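Local coordinates for protein trimethylamine-N-oxide reductase (Haemophilus influenzae, PDB 7L5I) that binds a molybdenum cofactor with two molybdopterin guanine dinucleotides and probably reduces trimethylamine N-oxide or related oxidised compounds, at residues V72-D75 with Q76-E80; K98-T101 with T102-G105; L125-V128 with R129-G133; T473-K476 with A477-P481; E794-I797 with G798-E802. All coordinates share one frame; numbering follows the deposited sequence.

How the interactions relate
All five contacts are local, joining neighbours across a single helix end or turn, and they follow one another along the chain without nesting or crossing. Interaction 1 forms the short helix 73-78. Interaction 2 shapes the loop between helix 90-94 and strand 109-111, and interaction 3 finishes helix 114-131. Much later, interaction 4 ends helix 471-477 ahead of strand 483-488, and its turn packs directly on interaction 2, through Thr-101 and Arg-104. Lys-98 of interaction 2 also touches Arg-127 of interaction 3. Interaction 5, where the chain leaves strand 790-795, touches none of the others; the nearest, interaction 2, is about 13 Å away between nearest atoms.

Interaction 1 of 5, residues V72-D75 with Q76-E80; sequences VVAD and QLYSE
Gln-76 reaches back over the start of its own helix to Val-72 in two ways. Its amide N donates a 3.0 Å hydrogen bond to Val-72 O, and Gln-76 CG rests 3.4 Å from Val-72 O. The side chain runs on extended, with CG anti to the carbonyl carbon (chi1 -70°), which turns the amide group toward the N-terminal end. There Gln-76 OE1 receives a 3.0 Å bond from a water that also accepts from Val-72 N, and Tyr-508 OH is a second partner of OE1. Asp-75 meets the following residues mainly through its backbone, where Asp-75 O lies 3.1 Å from Ser-79 CB, while its carboxylate OD2 is bonded to Ser-687 N. Leu-77 N donates to Val-73 O at 2.9 Å. Ala-74 completes the turn. Ala-74 O accepts the 2.9 Å bond from Tyr-78 N, and Ala-74 CB lies 4.1 Å from Tyr-78 CD2. Beyond that contact, Tyr-78 OH meets Val-54 N, so the end of the helix is tied to strand 53-59. The whole is a worked case of a short alpha helix, with Val-72 at the N-cap position and three successive i to i+4 bonds.

Interaction 2 of 5, residues K98-T101 with T102-G105; sequences KSDT and TMRG
An Asx turn leading into a short 3-10 turn joins Asp-100 to Thr-102 in the loop between helix 90-94 and strand 109-111. A single carboxylate oxygen does the work: Asp-100 OD1 accepts from Thr-102 OG1 at 2.7 Å and from Thr-102 N at 3.0 Å. Both donors approach from the same face of the carboxylate. The hydroxyl comes in on the syn side, 26° out of the plane, whereas the amide stands well above it. With CG anti to the backbone N (chi1 173°), the Asp-100 side chain folds forward over the turn, and two bonds to one residue should restrict its rotation. The backbone then tightens by two i to i+3 bonds. Met-103 N donates to Asp-100 O, and Arg-104 N donates to Thr-101 O at 3.1 Å. In each case the donor sits above the carbonyl plane, in keeping with the tight winding of a 3-10 turn.

On the inner side, Thr-101 and Arg-104 lie alongside each other, pointing the same way. The methyl CG2 of Thr-101 sits over one face of the Arg-104 guanidinium, 3.3 Å above its plane and displaced toward the rim, with Arg-104 NH1 3.5 Å from CG2. The polar ends have partners elsewhere. Thr-101 OG1 meets Gln-479 O, and Arg-104 pairs with Asp-499 in a salt bridge while its NH1 reaches Phe-478 O and Pro-481 O. A side-chain acceptor turned onto the amide two residues ahead, followed by successive i to i+3 bonds, is the hallmark of an Asx turn opening a 3-10 segment.

Interaction 3 of 5, residues L125-V128 with R129-G133; sequences LKRV and RDEHG
Val-128 O takes in the last amides of helix 114-131, which runs between strands 109-111 and 137-138, the two outermost strands of a six-stranded mixed sheet. Val-128 O accepts from His-132 N at 2.7 Å and from Gly-133 N at 3.0 Å. The second of these is an i to i+5 bond, so the closing turn is wider than the regular helix before it. His-132 is the first residue to depart from helical angles, and Gly-133 follows with a positive phi of 85°, a backbone conformation that suits glycine.

The packed side faces the protein interior. Val-128 rests on Ile-137 and Ala-456, and Leu-125 on Ala-456 and on helix 153-163. Arg-129 N donates to Leu-125 O at 2.9 Å, while the Arg-129 side chain runs extended away from the helix to Gly-166 O.

The outward side is looser and charged. Lys-126 and Asp-130 pass at an angle, and Lys-126 NZ reaches Asp-130 OD2 only at 3.3 Å, a salt bridge whose hydrogen bond is weak. One residue on, Arg-127 and Glu-131 lie side by side with their flat ends just 15° apart in plane. Their charged atoms are not in contact, since Arg-127 NE stays 4.8 Å from Glu-131 OE1, and the guanidinium NH1 bonds to Pro-96 O. The touch between these two is aliphatic against carboxylate: Arg-127 CG lies 3.6 Å from Glu-131 OE1.

Interaction 4 of 5, residues T473-K476 with A477-P481; sequences TLVK and AFQKP
From Thr-473 to Ala-477 the chain still follows alpha-helical geometry, then winds into a tighter turn. Ala-477 N donates to Thr-473 O at 3.0 Å, and Phe-478 N donates to Leu-474 O at 2.9 Å. The pattern then shortens to i to i+3: Gln-479 N binds Lys-476 O with the donor standing 65° out of the carbonyl plane. A type I beta turn from Ala-477 to Lys-480 follows, closed by Lys-480 N on Ala-477 O.

The side chains divide by face. On the inner side Leu-474 and Phe-478 lie alongside each other, pointing the same way. The CG of Leu-474 is anti to the backbone N (chi1 -173°), and this brings Leu-474 CD1 to 3.8 Å from Phe-478 CE1. At the ring edge lies Leu-474 O, near the ring plane, and Phe-465 meets the same ring in an edge-to-face stack. Ala-477 fills in beside them against helix 431-436. On the outer side Lys-476 and Gln-479 also run side by side, with Lys-476 CD 3.7 Å from Gln-479 OE1. A water bridges this pair from the polar side, giving a 2.7 Å bond to Lys-476 O and a longer one to Gln-479 OE1. Lys-476 O is thus served by both the amide of Gln-479 and the water.

Strand 456-460 runs parallel to strand 483-488, the one that follows this turn. The helix end and turn therefore belong to the connection of a beta-alpha-beta crossover in the molybdopterin oxidoreductase fold.

Interaction 5 of 5, residues E794-I797 with G798-E802; sequences EKFI and GVAPE
Val-799 O receives a 2.7 Å hydrogen bond from a water that also donates to Ile-797 O at 3.1 Å, so a single solvent molecule spans the bend across Gly-798. The bend lies where the chain leaves strand 790-795, part of a curled mixed sheet in the C-terminal part of the chain. No direct hydrogen bond crosses this contact. Gly-798 itself adopts a positive phi of 102°, which bends the chain so that the residues after it pass along the edge of the Phe-796 ring.

The phenyl ring of Phe-796 is the centre of the arrangement. Its CG is anti to the backbone N (chi1 178°), and its CB points toward the segment 798-802. Backbone carbonyls meet the ring at its edge: Phe-796 CE2 is 3.4 Å from Val-799 O and 3.5 Å from Gly-798 O, both oxygens lying near the ring plane. Such an approach sets the weakly positive hydrogens of an aromatic rim toward carbonyl oxygen, and is consistent with a mild electrostatic attraction. Ala-800 CA and Pro-801 CD come in obliquely, and Ala-800 CB lies 3.8 Å from Phe-796 CE2.

Around this contact, strand 717-721 and strand 726-733 supply further packing. Ile-717 touches both Phe-796 and Ala-800, while Leu-728 touches Phe-796 and Pro-801. Phe-796 also shares a backbone hydrogen bond with Ile-717, so the backbone pairing with strand 717-721 continues to Phe-796, just past the end of strand 790-795. Farther along the tail, Pro-801 CD lies 4.1 Å from Phe-796 CZ.

Interaction 1 of 5, residues V72-D75 with Q76-E80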
loop_
_atom_site.group_PDB
_atom_site.type_symbol
_atom_site.label_atom_id
_atom_site.label_comp_id
_atom_site.label_asym_id
_atom_site.label_seq_id
_atom_site.Cartn_x
_atom_site.Cartn_y
_atom_site.Cartn_z
ATOM N N VAL A 72 9.837 -18.678 2.965
ATOM C CA VAL A 72 10.217 -18.969 1.580
ATOM C C VAL A 72 11.479 -18.244 1.111
ATOM O O VAL A 72 11.617 -17.930 -0.072
ATOM C CB VAL A 72 9.033 -18.671 0.620
ATOM C CG1 VAL A 72 7.894 -19.677 0.853
ATOM C CG2 VAL A 72 8.503 -17.245 0.777
ATOM N N VAL A 73 12.460 -18.086 2.011
ATOM C CA VAL A 73 13.724 -17.458 1.637
ATOM C C VAL A 73 14.420 -18.274 0.541
ATOM O O VAL A 73 14.931 -17.724 -0.441
ATOM C CB VAL A 73 14.629 -17.272 2.866
ATOM C CG1 VAL A 73 16.048 -16.839 2.447
ATOM C CG2 VAL A 73 14.066 -16.221 3.792
ATOM N N ALA A 74 14.468 -19.602 0.706
ATOM C CA ALA A 74 15.082 -20.448 -0.319
ATOM C C ALA A 74 14.419 -20.248 -1.681
ATOM O O ALA A 74 15.107 -20.107 -2.692
ATOM C CB ALA A 74 15.018 -21.922 0.091
ATOM N N ASP A 75 13.073 -20.228 -1.727
ATOM C CA ASP A 75 12.382 -19.994 -2.995
ATOM C C ASP A 75 12.760 -18.646 -3.589
ATOM O O ASP A 75 12.883 -18.510 -4.803
ATOM C CB ASP A 75 10.867 -20.030 -2.836
ATOM C CG ASP A 75 10.309 -21.422 -2.587
ATOM O OD1 ASP A 75 11.070 -22.404 -2.508
ATOM O OD2 ASP A 75 9.068 -21.501 -2.464
ATOM N N GLN A 76 12.920 -17.627 -2.741
ATOM C CA GLN A 76 13.294 -16.316 -3.258
ATOM C C GLN A 76 14.694 -16.344 -3.856
ATOM O O GLN A 76 14.972 -15.648 -4.833
ATOM C CB GLN A 76 13.246 -15.269 -2.153
ATOM C CG GLN A 76 11.830 -14.923 -1.678
ATOM C CD GLN A 76 11.867 -13.894 -0.563
ATOM O OE1 GLN A 76 11.849 -14.215 0.619
ATOM N NE2 GLN A 76 11.959 -12.631 -0.953
ATOM N N LEU A 77 15.608 -17.078 -3.209
ATOM C CA LEU A 77 16.995 -17.113 -3.639
ATOM C C LEU A 77 17.188 -17.911 -4.920
ATOM O O LEU A 77 18.016 -17.543 -5.770
ATOM C CB LEU A 77 17.853 -17.723 -2.534
ATOM C CG LEU A 77 18.232 -16.808 -1.385
ATOM C CD1 LEU A 77 18.890 -17.589 -0.288
ATOM C CD2 LEU A 77 19.140 -15.719 -1.912
ATOM N N TYR A 78 16.476 -19.022 -5.066
ATOM C CA TYR A 78 16.816 -20.018 -6.075
ATOM C C TYR A 78 15.766 -20.145 -7.164
ATOM O O TYR A 78 15.877 -21.023 -8.022
ATOM C CB TYR A 78 17.033 -21.371 -5.397
ATOM C CG TYR A 78 18.018 -21.330 -4.262
ATOM C CD1 TYR A 78 19.260 -20.731 -4.418
ATOM C CD2 TYR A 78 17.696 -21.863 -3.017
ATOM C CE1 TYR A 78 20.171 -20.671 -3.361
ATOM C CE2 TYR A 78 18.596 -21.822 -1.964
ATOM C CZ TYR A 78 19.830 -21.230 -2.139
ATOM O OH TYR A 78 20.718 -21.198 -1.084
ATOM N N SER A 79 14.771 -19.266 -7.173
ATOM C CA SER A 79 13.690 -19.359 -8.136
ATOM C C SER A 79 14.186 -19.251 -9.573
ATOM O O SER A 79 15.044 -18.440 -9.904
ATOM C CB SER A 79 12.666 -18.249 -7.868
ATOM O OG SER A 79 11.695 -18.186 -8.909
ATOM N N GLU A 80 13.579 -20.054 -10.447
ATOM C CA GLU A 80 13.841 -19.890 -11.870
ATOM C C GLU A 80 13.150 -18.660 -12.452
ATOM O O GLU A 80 13.306 -18.401 -13.647
ATOM C CB GLU A 80 13.417 -21.158 -12.611
ATOM C CG GLU A 80 14.338 -22.352 -12.324
ATOM C CD GLU A 80 15.801 -22.050 -12.640
ATOM O OE1 GLU A 80 16.101 -21.671 -13.796
ATOM O OE2 GLU A 80 16.647 -22.147 -11.724
HETATM O O HOH W 1 10.482 -15.501 2.978
#

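Interaction 2 of 5, residues K98-T101 with T102-G105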
loop_
_atom_site.group_PDB
_atom_site.type_symbol
_atom_site.label_atom_id
_atom_site.label_comp_id
_atom_site.label_asym_id
_atom_site.label_seq_id
_atom_site.Cartn_x
_atom_site.Cartn_y
_atom_site.Cartn_z
ATOM N N LYS A 98 15.831 4.465 -30.437
ATOM C CA LYS A 98 15.153 4.782 -31.691
ATOM C C LYS A 98 14.422 3.555 -32.217
ATOM O O LYS A 98 14.207 3.447 -33.432
ATOM C CB LYS A 98 16.155 5.283 -32.712
ATOM C CG LYS A 98 16.778 6.583 -32.289
ATOM C CD LYS A 98 17.759 7.105 -33.315
ATOM C CE LYS A 98 18.668 8.149 -32.683
ATOM N NZ LYS A 98 19.680 8.689 -33.633
ATOM N N SER A 99 14.053 2.634 -31.347
ATOM C CA SER A 99 13.463 1.373 -31.756
ATOM C C SER A 99 11.954 1.490 -31.946
ATOM O O SER A 99 11.338 2.509 -31.639
ATOM C CB SER A 99 13.751 0.293 -30.709
ATOM O OG SER A 99 12.976 0.509 -29.541
ATOM N N ASP A 100 11.369 0.405 -32.464
ATOM C CA ASP A 100 9.912 0.221 -32.526
ATOM C C ASP A 100 9.455 -0.155 -31.125
ATOM O O ASP A 100 9.628 -1.303 -30.688
ATOM C CB ASP A 100 9.531 -0.862 -33.529
ATOM C CG ASP A 100 8.038 -1.193 -33.502
ATOM O OD1 ASP A 100 7.274 -0.502 -32.791
ATOM O OD2 ASP A 100 7.624 -2.147 -34.204
ATOM N N THR A 101 8.923 0.816 -30.391
ATOM C CA THR A 101 8.616 0.568 -28.979
ATOM C C THR A 101 7.361 -0.252 -28.782
ATOM O O THR A 101 7.082 -0.658 -27.647
ATOM C CB THR A 101 8.468 1.891 -28.242
ATOM O OG1 THR A 101 7.414 2.623 -28.866
ATOM C CG2 THR A 101 9.761 2.672 -28.302
ATOM N N THR A 102 6.597 -0.520 -29.849
ATOM C CA THR A 102 5.467 -1.420 -29.692
ATOM C C THR A 102 5.917 -2.854 -29.503
ATOM O O THR A 102 5.087 -3.721 -29.207
ATOM C CB THR A 102 4.516 -1.347 -30.891
ATOM O OG1 THR A 102 5.137 -1.945 -32.026
ATOM C CG2 THR A 102 4.174 0.094 -31.192
ATOM N N MET A 103 7.207 -3.126 -29.663
ATOM C CA MET A 103 7.745 -4.435 -29.354
ATOM C C MET A 103 7.999 -4.633 -27.861
ATOM O O MET A 103 8.337 -5.745 -27.461
ATOM C CB MET A 103 9.041 -4.662 -30.134
ATOM C CG MET A 103 8.834 -4.810 -31.635
ATOM S SD MET A 103 7.915 -6.304 -32.048
ATOM C CE MET A 103 9.039 -7.584 -31.489
ATOM N N ARG A 104 7.826 -3.608 -27.030
ATOM C CA ARG A 104 7.965 -3.817 -25.596
ATOM C C ARG A 104 6.922 -4.830 -25.134
ATOM O O ARG A 104 5.750 -4.754 -25.519
ATOM C CB ARG A 104 7.815 -2.499 -24.835
ATOM C CG ARG A 104 9.050 -1.651 -24.916
ATOM C CD ARG A 104 8.911 -0.283 -24.236
ATOM N NE ARG A 104 10.121 0.501 -24.511
ATOM C CZ ARG A 104 10.165 1.792 -24.804
ATOM N NH1 ARG A 104 9.065 2.525 -24.863
ATOM N NH2 ARG A 104 11.341 2.367 -25.036
ATOM N N GLY A 105 7.378 -5.807 -24.350
ATOM C CA GLY A 105 6.535 -6.859 -23.832
ATOM C C GLY A 105 6.416 -8.071 -24.724
ATOM O O GLY A 105 5.825 -9.067 -24.309
#

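Interaction 3 of 5, residues L125-V128 with R129-G133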
loop_
_atom_site.group_PDB
_atom_site.type_symbol
_atom_site.label_atom_id
_atom_site.label_comp_id
_atom_site.label_asym_id
_atom_site.label_seq_id
_atom_site.Cartn_x
_atom_site.Cartn_y
_atom_site.Cartn_z
ATOM N N LEU A 125 20.767 7.462 -20.934
ATOM C CA LEU A 125 20.334 8.528 -20.040
ATOM C C LEU A 125 21.070 9.824 -20.356
ATOM O O LEU A 125 20.489 10.907 -20.267
ATOM C CB LEU A 125 20.561 8.131 -18.585
ATOM C CG LEU A 125 19.671 7.001 -18.048
ATOM C CD1 LEU A 125 20.082 6.637 -16.630
ATOM C CD2 LEU A 125 18.186 7.370 -18.097
ATOM N N LYS A 126 22.349 9.732 -20.724
ATOM C CA LYS A 126 23.079 10.924 -21.126
ATOM C C LYS A 126 22.426 11.585 -22.330
ATOM O O LYS A 126 22.343 12.819 -22.400
ATOM C CB LYS A 126 24.537 10.578 -21.421
ATOM C CG LYS A 126 25.407 11.824 -21.593
ATOM C CD LYS A 126 26.753 11.525 -22.240
ATOM C CE LYS A 126 27.430 12.824 -22.723
ATOM N NZ LYS A 126 27.589 12.864 -24.210
ATOM N N ARG A 127 21.946 10.785 -23.290
ATOM C CA ARG A 127 21.284 11.350 -24.459
ATOM C C ARG A 127 20.070 12.163 -24.042
ATOM O O ARG A 127 19.870 13.295 -24.509
ATOM C CB ARG A 127 20.877 10.235 -25.423
ATOM C CG ARG A 127 20.121 10.726 -26.661
ATOM C CD ARG A 127 19.724 9.569 -27.592
ATOM N NE ARG A 127 20.876 8.891 -28.194
ATOM C CZ ARG A 127 20.809 7.738 -28.863
ATOM N NH1 ARG A 127 19.649 7.113 -29.018
ATOM N NH2 ARG A 127 21.910 7.202 -29.374
ATOM N N VAL A 128 19.238 11.603 -23.156
ATOM C CA VAL A 128 18.054 12.329 -22.711
ATOM C C VAL A 128 18.445 13.573 -21.926
ATOM O O VAL A 128 17.835 14.645 -22.078
ATOM C CB VAL A 128 17.139 11.416 -21.875
ATOM C CG1 VAL A 128 16.016 12.255 -21.285
ATOM C CG2 VAL A 128 16.588 10.271 -22.726
ATOM N N ARG A 129 19.442 13.459 -21.046
ATOM C CA ARG A 129 19.872 14.633 -20.297
ATOM C C ARG A 129 20.380 15.727 -21.228
ATOM O O ARG A 129 20.128 16.909 -21.001
ATOM C CB ARG A 129 20.959 14.263 -19.294
ATOM C CG ARG A 129 20.433 13.408 -18.143
ATOM C CD ARG A 129 21.420 13.437 -17.013
ATOM N NE ARG A 129 20.983 12.678 -15.855
ATOM C CZ ARG A 129 20.062 13.093 -14.981
ATOM N NH1 ARG A 129 19.467 14.264 -15.133
ATOM N NH2 ARG A 129 19.757 12.331 -13.936
ATOM N N ASP A 130 21.098 15.349 -22.276
ATOM C CA ASP A 130 21.654 16.349 -23.192
ATOM C C ASP A 130 20.568 17.000 -24.032
ATOM O O ASP A 130 20.647 18.194 -24.340
ATOM C CB ASP A 130 22.698 15.698 -24.093
ATOM C CG ASP A 130 24.013 15.426 -23.365
ATOM O OD1 ASP A 130 24.237 16.002 -22.274
ATOM O OD2 ASP A 130 24.830 14.635 -23.884
ATOM N N GLU A 131 19.556 16.234 -24.426
ATOM C CA GLU A 131 18.526 16.719 -25.333
ATOM C C GLU A 131 17.318 17.302 -24.608
ATOM O O GLU A 131 16.664 18.200 -25.149
ATOM C CB GLU A 131 18.087 15.590 -26.283
ATOM C CG GLU A 131 19.242 15.053 -27.173
ATOM C CD GLU A 131 18.850 13.898 -28.111
ATOM O OE1 GLU A 131 19.721 13.462 -28.898
ATOM O OE2 GLU A 131 17.694 13.424 -28.072
ATOM N N HIS A 132 16.999 16.826 -23.405
ATOM C CA HIS A 132 15.814 17.282 -22.683
ATOM C C HIS A 132 16.032 17.652 -21.228
ATOM O O HIS A 132 15.204 18.387 -20.671
ATOM C CB HIS A 132 14.732 16.204 -22.756
ATOM C CG HIS A 132 14.326 15.887 -24.157
ATOM N ND1 HIS A 132 14.686 14.721 -24.793
ATOM C CD2 HIS A 132 13.635 16.616 -25.063
ATOM C CE1 HIS A 132 14.210 14.731 -26.025
ATOM N NE2 HIS A 132 13.562 15.869 -26.211
ATOM N N GLY A 133 17.069 17.168 -20.589
ATOM C CA GLY A 133 17.373 17.552 -19.232
ATOM C C GLY A 133 16.595 16.693 -18.265
ATOM O O GLY A 133 15.949 15.710 -18.641
#

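Interaction 4 of 5, residues T473-K476 with A477-P481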
loop_
_atom_site.group_PDB
_atom_site.type_symbol
_atom_site.label_atom_id
_atom_site.label_comp_id
_atom_site.label_asym_id
_atom_site.label_seq_id
_atom_site.Cartn_x
_atom_site.Cartn_y
_atom_site.Cartn_z
ATOM N N THR A 473 -4.057 0.019 -20.718
ATOM C CA THR A 473 -3.694 1.378 -21.061
ATOM C C THR A 473 -2.252 1.688 -20.659
ATOM O O THR A 473 -1.555 2.422 -21.374
ATOM C CB THR A 473 -4.655 2.355 -20.406
ATOM O OG1 THR A 473 -5.964 2.187 -20.971
ATOM C CG2 THR A 473 -4.193 3.772 -20.594
ATOM N N LEU A 474 -1.786 1.123 -19.539
ATOM C CA LEU A 474 -0.379 1.307 -19.156
ATOM C C LEU A 474 0.566 0.702 -20.190
ATOM O O LEU A 474 1.671 1.222 -20.411
ATOM C CB LEU A 474 -0.120 0.689 -17.780
ATOM C CG LEU A 474 1.260 0.959 -17.173
ATOM C CD1 LEU A 474 1.374 2.420 -16.845
ATOM C CD2 LEU A 474 1.508 0.118 -15.921
ATOM N N VAL A 475 0.154 -0.382 -20.849
ATOM C CA VAL A 475 0.971 -0.936 -21.927
ATOM C C VAL A 475 1.219 0.114 -23.003
ATOM O O VAL A 475 2.338 0.274 -23.493
ATOM C CB VAL A 475 0.306 -2.192 -22.520
ATOM C CG1 VAL A 475 1.006 -2.585 -23.822
ATOM C CG2 VAL A 475 0.347 -3.337 -21.531
ATOM N N LYS A 476 0.167 0.835 -23.407
ATOM C CA LYS A 476 0.321 1.886 -24.402
ATOM C C LYS A 476 1.205 3.010 -23.891
ATOM O O LYS A 476 2.038 3.549 -24.634
ATOM C CB LYS A 476 -1.057 2.421 -24.796
ATOM C CG LYS A 476 -1.929 1.365 -25.439
ATOM C CD LYS A 476 -1.159 0.575 -26.492
ATOM C CE LYS A 476 -2.063 -0.307 -27.344
ATOM N NZ LYS A 476 -1.732 -1.748 -27.164
ATOM N N ALA A 477 1.032 3.388 -22.621
ATOM C CA ALA A 477 1.832 4.451 -22.039
ATOM C C ALA A 477 3.317 4.121 -22.081
ATOM O O ALA A 477 4.151 4.995 -22.334
ATOM C CB ALA A 477 1.389 4.682 -20.588
ATOM N N PHE A 478 3.661 2.875 -21.824
ATOM C CA PHE A 478 5.062 2.479 -21.810
ATOM C C PHE A 478 5.653 2.323 -23.192
ATOM O O PHE A 478 6.852 2.046 -23.301
ATOM C CB PHE A 478 5.223 1.184 -21.010
ATOM C CG PHE A 478 5.620 1.435 -19.600
ATOM C CD1 PHE A 478 4.744 2.069 -18.731
ATOM C CD2 PHE A 478 6.875 1.086 -19.144
ATOM C CE1 PHE A 478 5.106 2.344 -17.415
ATOM C CE2 PHE A 478 7.252 1.362 -17.816
ATOM C CZ PHE A 478 6.374 1.999 -16.963
ATOM N N GLN A 479 4.859 2.496 -24.243
ATOM C CA GLN A 479 5.413 2.622 -25.592
ATOM C C GLN A 479 5.922 4.021 -25.897
ATOM O O GLN A 479 6.572 4.212 -26.921
ATOM C CB GLN A 479 4.366 2.241 -26.631
ATOM C CG GLN A 479 3.949 0.798 -26.481
ATOM C CD GLN A 479 2.798 0.398 -27.374
ATOM O OE1 GLN A 479 2.136 1.239 -27.994
ATOM N NE2 GLN A 479 2.547 -0.897 -27.437
ATOM N N LYS A 480 5.669 4.993 -25.042
ATOM C CA LYS A 480 6.002 6.368 -25.373
ATOM C C LYS A 480 7.464 6.711 -25.093
ATOM O O LYS A 480 8.083 7.439 -25.887
ATOM C CB LYS A 480 5.084 7.331 -24.615
ATOM C CG LYS A 480 3.640 7.323 -25.108
ATOM C CD LYS A 480 3.577 7.612 -26.603
ATOM C CE LYS A 480 2.189 8.031 -27.063
ATOM N NZ LYS A 480 2.193 8.276 -28.542
ATOM N N PRO A 481 8.071 6.226 -24.013
ATOM C CA PRO A 481 9.457 6.622 -23.743
ATOM C C PRO A 481 10.433 6.077 -24.772
ATOM O O PRO A 481 10.212 5.030 -25.380
ATOM C CB PRO A 481 9.739 6.029 -22.357
ATOM C CG PRO A 481 8.371 5.879 -21.703
ATOM C CD PRO A 481 7.472 5.514 -22.863
HETATM O O HOH W 2 1.295 4.244 -27.187
#

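Interaction 5 of 5, residues E794-I797 with G798-E802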
loop_
_atom_site.group_PDB
_atom_site.type_symbol
_atom_site.label_atom_id
_atom_site.label_comp_id
_atom_site.label_asym_id
_atom_site.label_seq_id
_atom_site.Cartn_x
_atom_site.Cartn_y
_atom_site.Cartn_z
ATOM N N GLU A 794 -18.305 -15.058 -16.374
ATOM C CA GLU A 794 -18.846 -16.238 -17.043
ATOM C C GLU A 794 -17.907 -17.420 -16.828
ATOM O O GLU A 794 -16.699 -17.258 -16.612
ATOM C CB GLU A 794 -19.014 -15.978 -18.540
ATOM C CG GLU A 794 -17.661 -15.825 -19.221
ATOM C CD GLU A 794 -17.750 -15.285 -20.620
ATOM O OE1 GLU A 794 -18.820 -14.746 -20.976
ATOM O OE2 GLU A 794 -16.748 -15.399 -21.365
ATOM N N LYS A 795 -18.469 -18.619 -16.873
ATOM C CA LYS A 795 -17.651 -19.818 -16.792
ATOM C C LYS A 795 -16.757 -19.923 -18.021
ATOM O O LYS A 795 -17.186 -19.650 -19.144
ATOM C CB LYS A 795 -18.542 -21.058 -16.671
ATOM C CG LYS A 795 -17.782 -22.327 -16.419
ATOM C CD LYS A 795 -18.690 -23.557 -16.476
ATOM C CE LYS A 795 -17.894 -24.823 -16.165
ATOM N NZ LYS A 795 -18.707 -26.052 -16.341
ATOM N N PHE A 796 -15.488 -20.277 -17.792
ATOM C CA PHE A 796 -14.558 -20.499 -18.892
ATOM C C PHE A 796 -14.725 -21.924 -19.385
ATOM O O PHE A 796 -14.687 -22.871 -18.591
ATOM C CB PHE A 796 -13.115 -20.254 -18.441
ATOM C CG PHE A 796 -12.096 -20.507 -19.522
ATOM C CD1 PHE A 796 -11.741 -19.507 -20.411
ATOM C CD2 PHE A 796 -11.496 -21.750 -19.650
ATOM C CE1 PHE A 796 -10.807 -19.745 -21.416
ATOM C CE2 PHE A 796 -10.559 -21.991 -20.654
ATOM C CZ PHE A 796 -10.220 -20.984 -21.535
ATOM N N ILE A 797 -14.929 -22.085 -20.689
ATOM C CA ILE A 797 -15.265 -23.382 -21.278
ATOM C C ILE A 797 -14.020 -23.935 -21.959
ATOM O O ILE A 797 -13.417 -23.261 -22.805
ATOM C CB ILE A 797 -16.436 -23.260 -22.269
ATOM C CG1 ILE A 797 -17.664 -22.655 -21.577
ATOM C CG2 ILE A 797 -16.772 -24.630 -22.892
ATOM C CD1 ILE A 797 -18.130 -23.412 -20.383
ATOM N N GLY A 798 -13.607 -25.133 -21.552
ATOM C CA GLY A 798 -12.558 -25.861 -22.239
ATOM C C GLY A 798 -11.200 -25.810 -21.557
ATOM O O GLY A 798 -11.041 -25.402 -20.405
ATOM N N VAL A 799 -10.200 -26.269 -22.333
ATOM C CA VAL A 799 -8.808 -26.276 -21.909
ATOM C C VAL A 799 -8.357 -24.867 -21.575
ATOM O O VAL A 799 -8.457 -23.955 -22.402
ATOM C CB VAL A 799 -7.940 -26.858 -23.049
ATOM C CG1 VAL A 799 -6.479 -26.941 -22.653
ATOM C CG2 VAL A 799 -8.483 -28.214 -23.500
ATOM N N ALA A 800 -7.817 -24.683 -20.351
ATOM C CA ALA A 800 -7.376 -23.353 -19.945
ATOM C C ALA A 800 -5.891 -23.159 -20.232
ATOM O O ALA A 800 -5.107 -24.115 -20.174
ATOM C CB ALA A 800 -7.645 -23.141 -18.459
ATOM N N PRO A 801 -5.457 -21.939 -20.547
ATOM C CA PRO A 801 -4.053 -21.732 -20.894
ATOM C C PRO A 801 -3.126 -21.781 -19.688
ATOM O O PRO A 801 -3.465 -21.350 -18.588
ATOM C CB PRO A 801 -4.046 -20.331 -21.525
ATOM C CG PRO A 801 -5.201 -19.663 -20.935
ATOM C CD PRO A 801 -6.254 -20.717 -20.737
ATOM N N GLU A 802 -1.924 -22.311 -19.923
ATOM C CA GLU A 802 -0.896 -22.345 -18.889
ATOM C C GLU A 802 -0.375 -20.947 -18.560
ATOM O O GLU A 802 -0.140 -20.125 -19.447
ATOM C CB GLU A 802 0.270 -23.227 -19.350
ATOM C CG GLU A 802 -0.094 -24.701 -19.498
ATOM C CD GLU A 802 1.030 -25.535 -20.096
ATOM O OE1 GLU A 802 2.050 -24.952 -20.538
ATOM O OE2 GLU A 802 0.883 -26.777 -20.121
HETATM O O HOH W 3 -10.616 -23.578 -24.016
#